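Local atomic coordinates of esterase (Xanthomonas oryzae pv. oryzae, PDB entry 3H2G), a protein that degrades rice cell walls as an esterase of a bacterial pathogen and is linked to virulence and host innate immune responses. Residues A[88-92]-A[269-275]. Numbering follows the deposited sequence.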
loop_
_atom_site.group_PDB
_atom_site.type_symbol
_atom_site.label_atom_id
_atom_site.label_comp_id
_atom_site.label_asym_id
_atom_site.label_seq_id
_atom_site.Cartn_x
_atom_site.Cartn_y
_atom_site.Cartn_z
ATOM N N THR A 88 0.094 0.720 -5.608
ATOM C CA THR A 88 1.189 0.897 -6.558
ATOM C C THR A 88 1.139 2.242 -7.269
ATOM O O THR A 88 0.106 2.632 -7.820
ATOM C CB THR A 88 1.189 -0.216 -7.628
ATOM O OG1 THR A 88 1.141 -1.493 -6.981
ATOM C CG2 THR A 88 2.461 -0.142 -8.475
ATOM N N GLU A 89 2.265 2.947 -7.250
ATOM C CA GLU A 89 2.375 4.251 -7.892
ATOM C C GLU A 89 3.630 4.292 -8.757
ATOM O O GLU A 89 4.748 4.217 -8.240
ATOM C CB GLU A 89 2.448 5.360 -6.838
ATOM C CG GLU A 89 2.586 6.752 -7.438
ATOM C CD GLU A 89 1.394 7.123 -8.295
ATOM O OE1 GLU A 89 0.318 7.384 -7.721
ATOM O OE2 GLU A 89 1.527 7.139 -9.538
ATOM N N ALA A 90 3.439 4.410 -10.068
ATOM C CA ALA A 90 4.556 4.455 -11.011
ATOM C C ALA A 90 4.955 5.879 -11.398
ATOM O O ALA A 90 6.017 6.081 -11.988
ATOM C CB ALA A 90 4.214 3.655 -12.264
ATOM N N LEU A 91 4.108 6.859 -11.088
ATOM C CA LEU A 91 4.432 8.252 -11.411
ATOM C C LEU A 91 5.262 8.795 -10.255
ATOM O O LEU A 91 4.735 9.093 -9.185
ATOM C CB LEU A 91 3.161 9.095 -11.585
ATOM C CG LEU A 91 3.386 10.528 -12.097
ATOM C CD1 LEU A 91 3.814 10.486 -13.559
ATOM C CD2 LEU A 91 2.110 11.348 -11.953
ATOM N N ARG A 92 6.564 8.919 -10.485
ATOM C CA ARG A 92 7.500 9.389 -9.468
ATOM C C ARG A 92 7.087 10.625 -8.674
ATOM O O ARG A 92 7.201 10.642 -7.451
ATOM C CB ARG A 92 8.874 9.640 -10.103
ATOM C CG ARG A 92 9.841 10.405 -9.202
ATOM C CD ARG A 92 11.221 10.545 -9.822
ATOM N NE ARG A 92 12.020 9.334 -9.653
ATOM C CZ ARG A 92 12.410 8.542 -10.646
ATOM N NH1 ARG A 92 12.076 8.823 -11.901
ATOM N NH2 ARG A 92 13.139 7.465 -10.382
ATOM N N PHE A 269 9.787 2.826 -13.921
ATOM C CA PHE A 269 9.399 2.414 -12.577
ATOM C C PHE A 269 10.269 2.881 -11.414
ATOM O O PHE A 269 11.180 2.169 -10.994
ATOM C CB PHE A 269 9.302 0.885 -12.556
ATOM C CG PHE A 269 8.328 0.328 -13.561
ATOM C CD1 PHE A 269 6.956 0.487 -13.379
ATOM C CD2 PHE A 269 8.780 -0.341 -14.694
ATOM C CE1 PHE A 269 6.045 -0.013 -14.312
ATOM C CE2 PHE A 269 7.878 -0.846 -15.637
ATOM C CZ PHE A 269 6.509 -0.681 -15.443
ATOM N N PRO A 270 9.990 4.076 -10.862
ATOM C CA PRO A 270 8.929 5.013 -11.251
ATOM C C PRO A 270 9.431 5.965 -12.331
ATOM O O PRO A 270 10.631 6.037 -12.587
ATOM C CB PRO A 270 8.621 5.733 -9.943
ATOM C CG PRO A 270 9.975 5.857 -9.332
ATOM C CD PRO A 270 10.586 4.477 -9.573
ATOM N N GLY A 271 8.516 6.699 -12.956
ATOM C CA GLY A 271 8.922 7.618 -14.002
ATOM C C GLY A 271 7.927 8.723 -14.296
ATOM O O GLY A 271 7.214 9.191 -13.409
ATOM N N LYS A 272 7.875 9.130 -15.560
ATOM C CA LYS A 272 6.994 10.206 -16.002
ATOM C C LYS A 272 5.572 9.768 -16.339
ATOM O O LYS A 272 4.751 10.590 -16.746
ATOM C CB LYS A 272 7.614 10.899 -17.220
ATOM C CG LYS A 272 8.980 11.516 -16.957
ATOM C CD LYS A 272 8.879 12.646 -15.944
ATOM C CE LYS A 272 10.238 13.260 -15.656
ATOM N NZ LYS A 272 10.133 14.378 -14.678
ATOM N N GLN A 273 5.277 8.483 -16.172
ATOM C CA GLN A 273 3.943 7.974 -16.475
ATOM C C GLN A 273 3.269 7.242 -15.322
ATOM O O GLN A 273 3.923 6.599 -14.507
ATOM C CB GLN A 273 4.000 7.024 -17.672
ATOM C CG GLN A 273 4.233 7.690 -19.015
ATOM C CD GLN A 273 4.409 6.674 -20.127
ATOM O OE1 GLN A 273 5.497 6.133 -20.321
ATOM N NE2 GLN A 273 3.331 6.393 -20.848
ATOM N N SER A 274 1.946 7.343 -15.267
ATOM C CA SER A 274 1.173 6.644 -14.248
ATOM C C SER A 274 0.897 5.260 -14.833
ATOM O O SER A 274 0.993 5.075 -16.045
ATOM C CB SER A 274 -0.154 7.357 -14.004
ATOM O OG SER A 274 -0.971 7.294 -15.163
ATOM N N LEU A 275 0.558 4.295 -13.984
ATOM C CA LEU A 275 0.258 2.949 -14.462
ATOM C C LEU A 275 -0.969 2.983 -15.366
ATOM O O LEU A 275 -1.065 2.220 -16.330
ATOM C CB LEU A 275 0.004 2.008 -13.286
ATOM C CG LEU A 275 1.234 1.603 -12.477
ATOM C CD1 LEU A 275 0.807 0.788 -11.267
ATOM C CD2 LEU A 275 2.183 0.802 -13.360
HETATM O O HOH W 1 0.707 4.906 -11.016
HETATM O O HOH W 2 13.118 5.185 -12.502
#
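T88 meets L275 where two loops of an alpha/beta-hydrolase fold are tied together by a single beta bridge, an example of how one bridge can join irregular segments distant in sequence. The loop after strand 79-85 carries 88-92; 269-275 leads into helix 275-280. The T88 and L275 side chains cross at about a right angle, T88 CG2 coming 3.4 Å from L275 CD1, a tight contact. T88 OG1 is hydrogen-bonded to Y138 OH, and T88 sits near a putative Ser-His-Asp triad, without touching it. E89 folds its carboxylate back on the chain: OE2 accepts L91 N through its anti lone pair and also accepts a hydrogen bond from a water, which in turn accepts from A90 N and L275 N, so one water links both backbones at the start of the helix. A90 presses CB against L275 CG at 3.6 Å, while A90 O receives G271 N at 2.8 Å, nearly head-on (C=O...N 171°). L91, with CG anti to its nitrogen (chi1 -173°), brings CD1 to 3.3 Å from K272 O. Next, R92 N reaches an in-plane lone pair of G271 O, 3.0 Å away; with G271 N to A90 O, this bridges L91 with G271. The R92 chain bends at chi3 (-80°), and P270 CG, in a proline that follows a cis peptide bond, lies over one guanidinium face, offset toward its rim, 3.7 Å from R92 NH2.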